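Local coordinates for protein IAA acetyltransferase (Bacillus cereus ATCC 14579, PDB 1Y9K) that probably transfers an acetyl group from acetyl-CoA to an amine acceptor, at residues A[27-32]-A[129-134]; A[31-36]-A[64-69]; A[39-42]-A[47-50]; A[60-65]-A[88-93]. All coordinates share one frame; numbering follows the deposited sequence.

The four contacts sample different layers of one GNAT fold. Contacts 1 and 2 share helix 27-36, with centres 12 Å apart: its start meets the end of helix 127-131, its later part packs on strand 61-69. The carboxylate of Asp24 connects them, one oxygen bonded to Tyr132 of contact 1 and the other to Tyr33 of contact 2. Contact 4 uses the beginning of the same strand, its centre 13 Å from that of contact 2, and ties it to helix 78-92. Contact 3, a hairpin in the same sheet, touches contact 4 through Tyr40, which packs on Thr89 and Tyr93. By family analogy, acetyl-CoA would bind beside strand 61-69 and the loop before helix 78-92.

Contact 1. Residues A[27-32]-A[129-134]; sequences ERQIAT and SKHYEE
Gln29 of helix 27-36 reaches His131 and Tyr132 at the end of helix 127-131, a surface contact between two peripheral helices of the GNAT fold. The bond from CA to CB of Gln29 is directed at segment 129-134, and with CG anti to the carbonyl carbon (chi1 -56°) the chain leaves the helix toward Tyr132. There Gln29 CG comes 3.9 Å from Tyr132 CE2, approaching the ring obliquely. A bend at chi2 (-81°) then turns the amide toward the edge of the imidazole, with Gln29 NE2 still 3.9 Å from Tyr132 OH. Gln29 CD lies 3.9 Å from His131 CD2, in the plane of the imidazole at its edge. The amide stands almost perpendicular to that ring, 85° between planes. No hydrogen bond crosses the contact; the polar atoms His131 ND1 and Tyr132 OH have partners nearby. His131 ND1 bonds to Tyr127 O, and its ring stacks on that of Tyr127. Tyr132 OH bonds to Asp24, which holds the phenol beside the aliphatic part of Gln29. At the amide tip, Gln29 OE1 sits 3.7 Å from His131 O, while Gln29 NE2 meets the imidazole edge 3.3 Å from His131 CD2.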
loop_
_atom_site.group_PDB
_atom_site.type_symbol
_atom_site.label_atom_id
_atom_site.label_comp_id
_atom_site.label_asym_id
_atom_site.label_seq_id
_atom_site.Cartn_x
_atom_site.Cartn_y
_atom_site.Cartn_z
ATOM N N GLU A 27 -8.205 -8.037 -9.729
ATOM C CA GLU A 27 -9.431 -7.549 -9.114
ATOM C C GLU A 27 -9.953 -8.491 -8.032
ATOM O O GLU A 27 -10.628 -8.058 -7.094
ATOM C CB GLU A 27 -10.505 -7.315 -10.171
ATOM C CG GLU A 27 -10.392 -5.953 -10.843
ATOM C CD GLU A 27 -11.594 -5.607 -11.720
ATOM O OE1 GLU A 27 -12.753 -5.837 -11.296
ATOM O OE2 GLU A 27 -11.372 -5.086 -12.833
ATOM N N ARG A 28 -9.642 -9.776 -8.171
ATOM C CA ARG A 28 -10.016 -10.761 -7.163
ATOM C C ARG A 28 -9.197 -10.615 -5.878
ATOM O O ARG A 28 -9.751 -10.779 -4.790
ATOM C CB ARG A 28 -9.923 -12.186 -7.713
ATOM C CG ARG A 28 -10.982 -13.125 -7.124
ATOM C CD ARG A 28 -11.549 -14.075 -8.189
ATOM N NE ARG A 28 -10.618 -15.148 -8.539
ATOM C CZ ARG A 28 -10.784 -15.998 -9.553
ATOM N NH1 ARG A 28 -11.849 -15.912 -10.345
ATOM N NH2 ARG A 28 -9.875 -16.942 -9.776
ATOM N N GLN A 29 -7.900 -10.305 -6.015
ATOM C CA GLN A 29 -7.016 -10.003 -4.873
ATOM C C GLN A 29 -7.559 -8.813 -4.105
ATOM O O GLN A 29 -7.800 -8.897 -2.906
ATOM C CB GLN A 29 -5.597 -9.628 -5.323
ATOM C CG GLN A 29 -4.864 -10.628 -6.186
ATOM C CD GLN A 29 -4.245 -11.747 -5.407
ATOM O OE1 GLN A 29 -4.529 -12.910 -5.666
ATOM N NE2 GLN A 29 -3.389 -11.407 -4.446
ATOM N N ILE A 30 -7.727 -7.700 -4.820
ATOM C CA ILE A 30 -8.264 -6.456 -4.266
ATOM C C ILE A 30 -9.548 -6.711 -3.469
ATOM O O ILE A 30 -9.694 -6.214 -2.347
ATOM C CB ILE A 30 -8.484 -5.393 -5.386
ATOM C CG1 ILE A 30 -7.137 -4.973 -5.992
ATOM C CG2 ILE A 30 -9.254 -4.167 -4.867
ATOM C CD1 ILE A 30 -7.263 -4.272 -7.333
ATOM N N ALA A 31 -10.454 -7.506 -4.039
ATOM C CA ALA A 31 -11.689 -7.884 -3.362
ATOM C C ALA A 31 -11.457 -8.587 -2.016
ATOM O O ALA A 31 -12.177 -8.312 -1.058
ATOM C CB ALA A 31 -12.565 -8.736 -4.272
ATOM N N THR A 32 -10.448 -9.463 -1.947
ATOM C CA THR A 32 -10.102 -10.170 -0.707
ATOM C C THR A 32 -9.881 -9.220 0.487
ATOM O O THR A 32 -10.427 -9.456 1.574
ATOM C CB THR A 32 -8.934 -11.236 -0.870
ATOM O OG1 THR A 32 -7.654 -10.619 -1.156
ATOM C CG2 THR A 32 -9.271 -12.247 -1.967
ATOM N N SER A 129 4.665 -14.784 -8.529
ATOM C CA SER A 129 4.505 -15.894 -9.461
ATOM C C SER A 129 3.276 -16.714 -9.081
ATOM O O SER A 129 2.551 -17.205 -9.947
ATOM C CB SER A 129 5.758 -16.782 -9.429
ATOM O OG SER A 129 6.929 -16.004 -9.183
ATOM N N LYS A 130 3.047 -16.823 -7.774
ATOM C CA LYS A 130 1.979 -17.625 -7.200
ATOM C C LYS A 130 0.606 -16.943 -7.238
ATOM O O LYS A 130 -0.415 -17.617 -7.375
ATOM C CB LYS A 130 2.334 -17.953 -5.754
ATOM C CG LYS A 130 2.125 -19.394 -5.375
ATOM C CD LYS A 130 3.178 -19.841 -4.380
ATOM C CE LYS A 130 4.528 -20.053 -5.059
ATOM N NZ LYS A 130 5.583 -20.317 -4.039
ATOM N N HIS A 131 0.587 -15.617 -7.106
ATOM C CA HIS A 131 -0.663 -14.863 -7.023
ATOM C C HIS A 131 -1.144 -14.313 -8.361
ATOM O O HIS A 131 -2.298 -13.913 -8.486
ATOM C CB HIS A 131 -0.534 -13.720 -6.010
ATOM C CG HIS A 131 -0.588 -14.170 -4.586
ATOM N ND1 HIS A 131 0.437 -14.870 -3.986
ATOM C CD2 HIS A 131 -1.545 -14.024 -3.640
ATOM C CE1 HIS A 131 0.114 -15.136 -2.733
ATOM N NE2 HIS A 131 -1.081 -14.630 -2.496
ATOM N N TYR A 132 -0.265 -14.278 -9.354
ATOM C CA TYR A 132 -0.620 -13.703 -10.647
ATOM C C TYR A 132 -0.225 -14.603 -11.803
ATOM O O TYR A 132 0.885 -15.142 -11.838
ATOM C CB TYR A 132 -0.008 -12.309 -10.810
ATOM C CG TYR A 132 -0.314 -11.384 -9.654
ATOM C CD1 TYR A 132 0.596 -11.221 -8.612
ATOM C CD2 TYR A 132 -1.522 -10.688 -9.593
ATOM C CE1 TYR A 132 0.324 -10.386 -7.547
ATOM C CE2 TYR A 132 -1.811 -9.845 -8.527
ATOM C CZ TYR A 132 -0.885 -9.696 -7.507
ATOM O OH TYR A 132 -1.156 -8.867 -6.448
ATOM N N GLU A 133 -1.157 -14.773 -12.735
ATOM C CA GLU A 133 -0.927 -15.544 -13.950
ATOM C C GLU A 133 0.267 -14.966 -14.724
ATOM O O GLU A 133 1.157 -15.705 -15.140
ATOM C CB GLU A 133 -2.205 -15.539 -14.812
ATOM C CG GLU A 133 -2.397 -16.751 -15.755
ATOM C CD GLU A 133 -3.625 -16.602 -16.687
ATOM O OE1 GLU A 133 -3.809 -17.457 -17.593
ATOM O OE2 GLU A 133 -4.403 -15.625 -16.519
ATOM N N GLU A 134 0.295 -13.641 -14.876
ATOM C CA GLU A 134 1.306 -12.977 -15.696
ATOM C C GLU A 134 2.481 -12.377 -14.909
ATOM O O GLU A 134 2.285 -11.681 -13.905
ATOM C CB GLU A 134 0.659 -11.901 -16.581
ATOM C CG GLU A 134 1.590 -11.331 -17.660
ATOM C CD GLU A 134 2.037 -12.381 -18.670
ATOM O OE1 GLU A 134 1.257 -12.656 -19.613
ATOM O OE2 GLU A 134 3.167 -12.922 -18.526
#

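Contact 2. Residues A[31-36]-A[64-69]; sequences ATYVQR and IMNIAV
Two torsions bring Tyr33 and Asn66 together. Tyr33 CG lies between its backbone N and carbonyl carbon (chi1 52°), the crowded position, which sends the ring from helix 27-36 across strand 61-69; Asn66 CG is anti to the backbone N (chi1 -166°), which swings its amide across to the phenol end. In the GNAT fold this strand is the central fourth strand, and the helix packs over one side of it. Met65 interrupts the extended backbone, its psi falling near the helical range, and both Met65 and Asn66 make backbone bonds to Val53, consistent with the beta bulge characteristic of this strand in the family.

Met65, a selenomethionine, meets the Tyr33 ring with the root of its side chain: its CB stands over one face in a CH-pi contact, 3.8 Å from the Tyr33 ring centroid and displaced toward the rim. Met65 CG passes 4.0 Å from Tyr33 CB, and beyond it the chain bends. At the far end of the ring, Asn66 CB packs obliquely, 3.7 Å from Tyr33 CE1. Val53 of strand 48-56 also touches the phenol.

The hydroxyl of Tyr33 is gripped twice, by Asn66 and by Asp24 OD2. Asn66 ND2 in turn also bonds to Leu20 O at helix 17-23, and these two partners fix the rotation of the amide. Although the ring and amide planes are well twisted apart, the hydroxyl oxygen lies in the amide plane, and the cross-contact bond is nearly straight: Asn66 ND2 donates to Tyr33 OH at 2.8 Å, with an N-H...O angle of 173°.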
loop_
_atom_site.group_PDB
_atom_site.type_symbol
_atom_site.label_atom_id
_atom_site.label_comp_id
_atom_site.label_asym_id
_atom_site.label_seq_id
_atom_site.Cartn_x
_atom_site.Cartn_y
_atom_site.Cartn_z
ATOM N N ALA A 31 -10.454 -7.506 -4.039
ATOM C CA ALA A 31 -11.689 -7.884 -3.362
ATOM C C ALA A 31 -11.457 -8.587 -2.016
ATOM O O ALA A 31 -12.177 -8.312 -1.058
ATOM C CB ALA A 31 -12.565 -8.736 -4.272
ATOM N N THR A 32 -10.448 -9.463 -1.947
ATOM C CA THR A 32 -10.102 -10.170 -0.707
ATOM C C THR A 32 -9.881 -9.220 0.487
ATOM O O THR A 32 -10.427 -9.456 1.574
ATOM C CB THR A 32 -8.934 -11.236 -0.870
ATOM O OG1 THR A 32 -7.654 -10.619 -1.156
ATOM C CG2 THR A 32 -9.271 -12.247 -1.967
ATOM N N TYR A 33 -9.153 -8.123 0.280
ATOM C CA TYR A 33 -8.872 -7.215 1.393
ATOM C C TYR A 33 -9.750 -5.960 1.559
ATOM O O TYR A 33 -9.795 -5.381 2.651
ATOM C CB TYR A 33 -7.395 -6.844 1.454
ATOM C CG TYR A 33 -6.766 -6.320 0.184
ATOM C CD1 TYR A 33 -6.859 -4.971 -0.163
ATOM C CD2 TYR A 33 -6.010 -7.161 -0.631
ATOM C CE1 TYR A 33 -6.241 -4.477 -1.309
ATOM C CE2 TYR A 33 -5.382 -6.680 -1.780
ATOM C CZ TYR A 33 -5.502 -5.341 -2.111
ATOM O OH TYR A 33 -4.891 -4.872 -3.242
ATOM N N VAL A 34 -10.438 -5.531 0.509
ATOM C CA VAL A 34 -11.287 -4.346 0.644
ATOM C C VAL A 34 -12.526 -4.646 1.487
ATOM O O VAL A 34 -12.923 -3.822 2.303
ATOM C CB VAL A 34 -11.651 -3.657 -0.719
ATOM C CG1 VAL A 34 -10.391 -3.165 -1.437
ATOM C CG2 VAL A 34 -12.463 -4.583 -1.617
ATOM N N GLN A 35 -13.096 -5.841 1.315
ATOM C CA GLN A 35 -14.234 -6.307 2.113
ATOM C C GLN A 35 -13.926 -6.257 3.609
ATOM O O GLN A 35 -14.762 -5.820 4.415
ATOM C CB GLN A 35 -14.614 -7.742 1.711
ATOM C CG GLN A 35 -16.076 -8.148 2.007
ATOM C CD GLN A 35 -16.396 -8.387 3.506
ATOM O OE1 GLN A 35 -17.482 -8.012 3.985
ATOM N NE2 GLN A 35 -15.462 -9.014 4.238
ATOM N N ARG A 36 -12.719 -6.692 3.968
ATOM C CA ARG A 36 -12.321 -6.842 5.371
ATOM C C ARG A 36 -11.623 -5.612 5.952
ATOM O O ARG A 36 -11.541 -5.464 7.168
ATOM C CB ARG A 36 -11.432 -8.081 5.543
ATOM C CG ARG A 36 -12.163 -9.420 5.482
ATOM C CD ARG A 36 -11.185 -10.583 5.718
ATOM N NE ARG A 36 -10.385 -10.375 6.930
ATOM C CZ ARG A 36 -9.106 -10.720 7.084
ATOM N NH1 ARG A 36 -8.428 -11.321 6.101
ATOM N NH2 ARG A 36 -8.505 -10.459 8.242
ATOM N N ILE A 64 -0.640 -2.341 5.438
ATOM C CA ILE A 64 -0.989 -1.636 4.206
ATOM C C ILE A 64 -1.017 -2.629 3.041
ATOM O O ILE A 64 0.030 -3.034 2.529
ATOM C CB ILE A 64 -0.030 -0.469 3.914
ATOM C CG1 ILE A 64 0.000 0.492 5.115
ATOM C CG2 ILE A 64 -0.487 0.265 2.668
ATOM C CD1 ILE A 64 1.188 1.446 5.159
HETATM N N MSE A 65 -2.224 -3.041 2.655
HETATM C CA MSE A 65 -2.409 -4.110 1.661
HETATM C C MSE A 65 -2.258 -3.605 0.244
HETATM O O MSE A 65 -2.005 -4.377 -0.689
HETATM C CB MSE A 65 -3.784 -4.764 1.810
HETATM C CG MSE A 65 -4.002 -5.524 3.125
HETATM SE SE MSE A 65 -2.727 -6.741 3.524
HETATM C CE MSE A 65 -2.828 -7.842 2.127
ATOM N N ASN A 66 -2.443 -2.306 0.089
ATOM C CA ASN A 66 -2.385 -1.648 -1.201
ATOM C C ASN A 66 -2.174 -0.181 -0.930
ATOM O O ASN A 66 -2.812 0.392 -0.048
ATOM C CB ASN A 66 -3.692 -1.869 -1.982
ATOM C CG ASN A 66 -3.579 -1.492 -3.452
ATOM O OD1 ASN A 66 -3.140 -0.392 -3.792
ATOM N ND2 ASN A 66 -4.009 -2.391 -4.328
ATOM N N ILE A 67 -1.234 0.407 -1.654
ATOM C CA ILE A 67 -1.020 1.848 -1.649
ATOM C C ILE A 67 -0.676 2.255 -3.088
ATOM O O ILE A 67 0.143 1.611 -3.737
ATOM C CB ILE A 67 0.041 2.290 -0.596
ATOM C CG1 ILE A 67 0.250 3.805 -0.626
ATOM C CG2 ILE A 67 1.358 1.521 -0.760
ATOM C CD1 ILE A 67 0.786 4.367 0.678
ATOM N N ALA A 68 -1.341 3.292 -3.595
ATOM C CA ALA A 68 -1.198 3.677 -4.998
ATOM C C ALA A 68 -1.373 5.165 -5.168
ATOM O O ALA A 68 -2.208 5.775 -4.498
ATOM C CB ALA A 68 -2.207 2.920 -5.891
ATOM N N VAL A 69 -0.569 5.723 -6.070
ATOM C CA VAL A 69 -0.616 7.122 -6.460
ATOM C C VAL A 69 -0.761 7.146 -7.986
ATOM O O VAL A 69 -0.195 6.291 -8.678
ATOM C CB VAL A 69 0.667 7.874 -6.002
ATOM C CG1 VAL A 69 0.712 9.307 -6.550
ATOM C CG2 VAL A 69 0.767 7.890 -4.466
#

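Contact 3. Residues A[39-42]-A[47-50]; sequences TYVA and SVIG
A classic beta bulge marks the turn end of the hairpin formed by strands 38-43 and 48-56, where Ile49 and Gly50 together face the single residue Ala42. The bonding pattern is the evidence. Ile49 N donates to Ala42 O at 2.9 Å, approaching at a C=O...N angle of 159°, and Gly50 N reaches the same oxygen, Ala42 O, in a weaker and longer bond of 3.3 Å. Val48 CA adds a CA-H...O contact to Ala42 O at 3.4 Å. The return bond, Ala42 N to Gly50 O at 2.8 Å, is nearly straight at the hydrogen, but its donor stands well above the carbonyl plane. Ala42 and Gly50 thus form an antiparallel hydrogen-bonded pair. Ile49 absorbs the extra residue by abandoning extended angles (psi -1°), and the short segments run at 108° rather than close to antiparallel, a local coiling that a bulge accentuates.

Side chains pack along the pairing. Val41 and Val48 cross at about a right angle, with Val41 CB 3.8 Å from Val48 CG1. The Ala42 methyl lies against the glycine backbone, its CB 3.8 Å from Gly50 CA. Ile49 folds its tip back to it, bringing Ile49 CD1 to 3.9 Å from Ala42 CB.

Strand 6-10 flanks the hairpin, the backbone of Glu8 bonding to that of Val41. Helix 78-92 packs on the side chains of Ala42 through Leu82 and of Ile49 through Ile78, whereas Val41 meets Pro16, Ile10 and Val51.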
loop_
_atom_site.group_PDB
_atom_site.type_symbol
_atom_site.label_atom_id
_atom_site.label_comp_id
_atom_site.label_asym_id
_atom_site.label_seq_id
_atom_site.Cartn_x
_atom_site.Cartn_y
_atom_site.Cartn_z
ATOM N N THR A 39 -10.359 1.578 3.666
ATOM C CA THR A 39 -9.809 2.269 2.506
ATOM C C THR A 39 -9.866 3.785 2.672
ATOM O O THR A 39 -10.911 4.343 2.982
ATOM C CB THR A 39 -10.548 1.867 1.219
ATOM O OG1 THR A 39 -10.647 0.440 1.143
ATOM C CG2 THR A 39 -9.823 2.392 -0.006
ATOM N N TYR A 40 -8.724 4.437 2.462
ATOM C CA TYR A 40 -8.634 5.891 2.495
ATOM C C TYR A 40 -8.161 6.402 1.139
ATOM O O TYR A 40 -7.290 5.793 0.522
ATOM C CB TYR A 40 -7.696 6.353 3.620
ATOM C CG TYR A 40 -8.118 5.860 4.989
ATOM C CD1 TYR A 40 -7.995 4.508 5.331
ATOM C CD2 TYR A 40 -8.634 6.739 5.942
ATOM C CE1 TYR A 40 -8.383 4.034 6.576
ATOM C CE2 TYR A 40 -9.026 6.277 7.200
ATOM C CZ TYR A 40 -8.900 4.916 7.504
ATOM O OH TYR A 40 -9.290 4.432 8.739
ATOM N N VAL A 41 -8.745 7.496 0.662
ATOM C CA VAL A 41 -8.310 8.072 -0.615
ATOM C C VAL A 41 -7.694 9.463 -0.465
ATOM O O VAL A 41 -8.018 10.192 0.462
ATOM C CB VAL A 41 -9.429 8.069 -1.701
ATOM C CG1 VAL A 41 -9.897 6.651 -1.986
ATOM C CG2 VAL A 41 -10.610 8.983 -1.305
ATOM N N ALA A 42 -6.789 9.801 -1.381
ATOM C CA ALA A 42 -6.236 11.149 -1.489
ATOM C C ALA A 42 -6.886 11.872 -2.673
ATOM O O ALA A 42 -6.999 11.311 -3.773
ATOM C CB ALA A 42 -4.729 11.096 -1.655
ATOM N N SER A 47 -9.947 15.418 -8.324
ATOM C CA SER A 47 -10.042 13.961 -8.506
ATOM C C SER A 47 -9.295 13.137 -7.453
ATOM O O SER A 47 -8.389 13.645 -6.790
ATOM C CB SER A 47 -9.599 13.557 -9.923
ATOM O OG SER A 47 -8.179 13.583 -10.055
ATOM N N VAL A 48 -9.703 11.876 -7.300
ATOM C CA VAL A 48 -8.981 10.888 -6.490
ATOM C C VAL A 48 -7.677 10.434 -7.171
ATOM O O VAL A 48 -7.698 9.810 -8.236
ATOM C CB VAL A 48 -9.864 9.662 -6.166
ATOM C CG1 VAL A 48 -9.036 8.545 -5.491
ATOM C CG2 VAL A 48 -11.036 10.078 -5.286
ATOM N N ILE A 49 -6.550 10.742 -6.533
ATOM C CA ILE A 49 -5.220 10.531 -7.124
ATOM C C ILE A 49 -4.277 9.643 -6.271
ATOM O O ILE A 49 -3.139 9.360 -6.658
ATOM C CB ILE A 49 -4.538 11.891 -7.469
ATOM C CG1 ILE A 49 -4.643 12.896 -6.310
ATOM C CG2 ILE A 49 -5.159 12.503 -8.719
ATOM C CD1 ILE A 49 -3.788 12.587 -5.097
ATOM N N GLY A 50 -4.771 9.205 -5.119
ATOM C CA GLY A 50 -4.033 8.344 -4.214
ATOM C C GLY A 50 -4.992 7.481 -3.416
ATOM O O GLY A 50 -6.173 7.813 -3.262
#

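Contact 4. Residues A[60-65]-A[88-93]; sequences KTMEIM and ETAKGY
Thr89 OG1, beside the meeting of Met62 with Ala90 and Tyr93, is gripped twice, by His85 O one helical turn earlier and by Tyr52 OH of strand 48-56. This anchors the end of helix 78-92 to the sheet, and the remaining meeting with strand 61-69 is apolar. Met62, a selenomethionine, reaches from the strand to the helix. Its chain runs extended through chi2 (-172°), which carries the selenium toward the helix; the bend at chi3 (-50°) turns only the methyl. Met62 SE lies 5.3 Å from the centroid of the Tyr93 ring, 45° off the ring normal: an oblique Met-aromatic contact. The methyl carbon, Met62 CE, is modelled implausibly close to Ala90, so its exact position is doubtful, though the direction of the side chain toward Ala90 is clear. Leu54 and Leu98 from the flanking strands also pack on Met62. On the helix itself, Lys91 NZ and Glu88 OE2 form a salt bridge of 3.0 Å, in which Glu88 OE2 presents its syn lone pair to the lysine. Met62 further makes backbone bonds to Lys97 and Glu99 of the parallel strand 97-103. Strand, helix and strand form a beta-alpha-beta crossover, here part of the GNAT core.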
loop_
_atom_site.group_PDB
_atom_site.type_symbol
_atom_site.label_atom_id
_atom_site.label_comp_id
_atom_site.label_asym_id
_atom_site.label_seq_id
_atom_site.Cartn_x
_atom_site.Cartn_y
_atom_site.Cartn_z
ATOM N N LYS A 60 -3.048 -6.647 17.248
ATOM C CA LYS A 60 -2.511 -5.283 17.386
ATOM C C LYS A 60 -1.690 -4.852 16.160
ATOM O O LYS A 60 -0.871 -3.922 16.230
ATOM C CB LYS A 60 -1.692 -5.136 18.692
ATOM C CG LYS A 60 -2.489 -5.275 20.006
ATOM C CD LYS A 60 -3.499 -4.146 20.125
ATOM C CE LYS A 60 -4.530 -4.371 21.242
ATOM N NZ LYS A 60 -5.846 -3.732 20.858
ATOM N N THR A 61 -1.946 -5.530 15.039
ATOM C CA THR A 61 -1.209 -5.330 13.801
ATOM C C THR A 61 -2.132 -4.956 12.643
ATOM O O THR A 61 -3.128 -5.636 12.382
ATOM C CB THR A 61 -0.402 -6.605 13.425
ATOM O OG1 THR A 61 0.392 -7.016 14.542
ATOM C CG2 THR A 61 0.519 -6.350 12.237
HETATM N N MSE A 62 -1.787 -3.872 11.953
HETATM C CA MSE A 62 -2.364 -3.582 10.645
HETATM C C MSE A 62 -1.304 -3.698 9.541
HETATM O O MSE A 62 -0.097 -3.531 9.784
HETATM C CB MSE A 62 -3.067 -2.213 10.618
HETATM C CG MSE A 62 -4.401 -2.192 11.408
HETATM SE SE MSE A 62 -5.485 -0.735 11.304
HETATM C CE MSE A 62 -4.428 0.609 11.623
ATOM N N GLU A 63 -1.767 -4.016 8.336
ATOM C CA GLU A 63 -0.923 -4.016 7.168
ATOM C C GLU A 63 -1.502 -3.135 6.074
ATOM O O GLU A 63 -2.703 -3.185 5.811
ATOM C CB GLU A 63 -0.758 -5.429 6.626
ATOM C CG GLU A 63 0.238 -5.491 5.473
ATOM C CD GLU A 63 0.607 -6.902 5.072
ATOM O OE1 GLU A 63 0.374 -7.850 5.863
ATOM O OE2 GLU A 63 1.143 -7.051 3.952
ATOM N N ILE A 64 -0.640 -2.341 5.438
ATOM C CA ILE A 64 -0.989 -1.636 4.206
ATOM C C ILE A 64 -1.017 -2.629 3.041
ATOM O O ILE A 64 0.030 -3.034 2.529
ATOM C CB ILE A 64 -0.030 -0.469 3.914
ATOM C CG1 ILE A 64 0.000 0.492 5.115
ATOM C CG2 ILE A 64 -0.487 0.265 2.668
ATOM C CD1 ILE A 64 1.188 1.446 5.159
HETATM N N MSE A 65 -2.224 -3.041 2.655
HETATM C CA MSE A 65 -2.409 -4.110 1.661
HETATM C C MSE A 65 -2.258 -3.605 0.244
HETATM O O MSE A 65 -2.005 -4.377 -0.689
HETATM C CB MSE A 65 -3.784 -4.764 1.810
HETATM C CG MSE A 65 -4.002 -5.524 3.125
HETATM SE SE MSE A 65 -2.727 -6.741 3.524
HETATM C CE MSE A 65 -2.828 -7.842 2.127
ATOM N N GLU A 88 -0.665 7.215 11.286
ATOM C CA GLU A 88 -1.532 7.921 12.232
ATOM C C GLU A 88 -2.876 7.232 12.435
ATOM O O GLU A 88 -3.378 7.164 13.551
ATOM C CB GLU A 88 -1.733 9.391 11.824
ATOM C CG GLU A 88 -0.503 10.271 12.070
ATOM C CD GLU A 88 0.155 10.007 13.428
ATOM O OE1 GLU A 88 -0.486 10.302 14.464
ATOM O OE2 GLU A 88 1.308 9.503 13.456
ATOM N N THR A 89 -3.444 6.715 11.354
ATOM C CA THR A 89 -4.701 5.984 11.425
ATOM C C THR A 89 -4.542 4.711 12.252
ATOM O O THR A 89 -5.418 4.364 13.044
ATOM C CB THR A 89 -5.209 5.667 10.017
ATOM O OG1 THR A 89 -5.388 6.896 9.309
ATOM C CG2 THR A 89 -6.522 4.905 10.058
ATOM N N ALA A 90 -3.406 4.044 12.078
ATOM C CA ALA A 90 -3.092 2.798 12.758
ATOM C C ALA A 90 -2.859 2.956 14.262
ATOM O O ALA A 90 -3.289 2.108 15.053
ATOM C CB ALA A 90 -1.887 2.111 12.079
ATOM N N LYS A 91 -2.167 4.028 14.650
ATOM C CA LYS A 91 -2.039 4.404 16.062
ATOM C C LYS A 91 -3.425 4.635 16.643
ATOM O O LYS A 91 -3.771 4.078 17.685
ATOM C CB LYS A 91 -1.202 5.675 16.225
ATOM C CG LYS A 91 0.274 5.510 15.935
ATOM C CD LYS A 91 0.974 6.861 15.932
ATOM C CE LYS A 91 2.484 6.703 15.742
ATOM N NZ LYS A 91 3.111 7.964 15.214
ATOM N N GLY A 92 -4.212 5.451 15.941
ATOM C CA GLY A 92 -5.593 5.760 16.309
ATOM C C GLY A 92 -6.431 4.546 16.663
ATOM O O GLY A 92 -7.232 4.599 17.599
ATOM N N TYR A 93 -6.243 3.452 15.923
ATOM C CA TYR A 93 -6.979 2.205 16.172
ATOM C C TYR A 93 -6.413 1.351 17.314
ATOM O O TYR A 93 -6.949 0.289 17.631
ATOM C CB TYR A 93 -7.133 1.395 14.878
ATOM C CG TYR A 93 -8.279 1.897 14.018
ATOM C CD1 TYR A 93 -8.038 2.663 12.879
ATOM C CD2 TYR A 93 -9.612 1.632 14.365
ATOM C CE1 TYR A 93 -9.087 3.143 12.094
ATOM C CE2 TYR A 93 -10.671 2.109 13.589
ATOM C CZ TYR A 93 -10.397 2.864 12.454
ATOM O OH TYR A 93 -11.430 3.333 11.672
#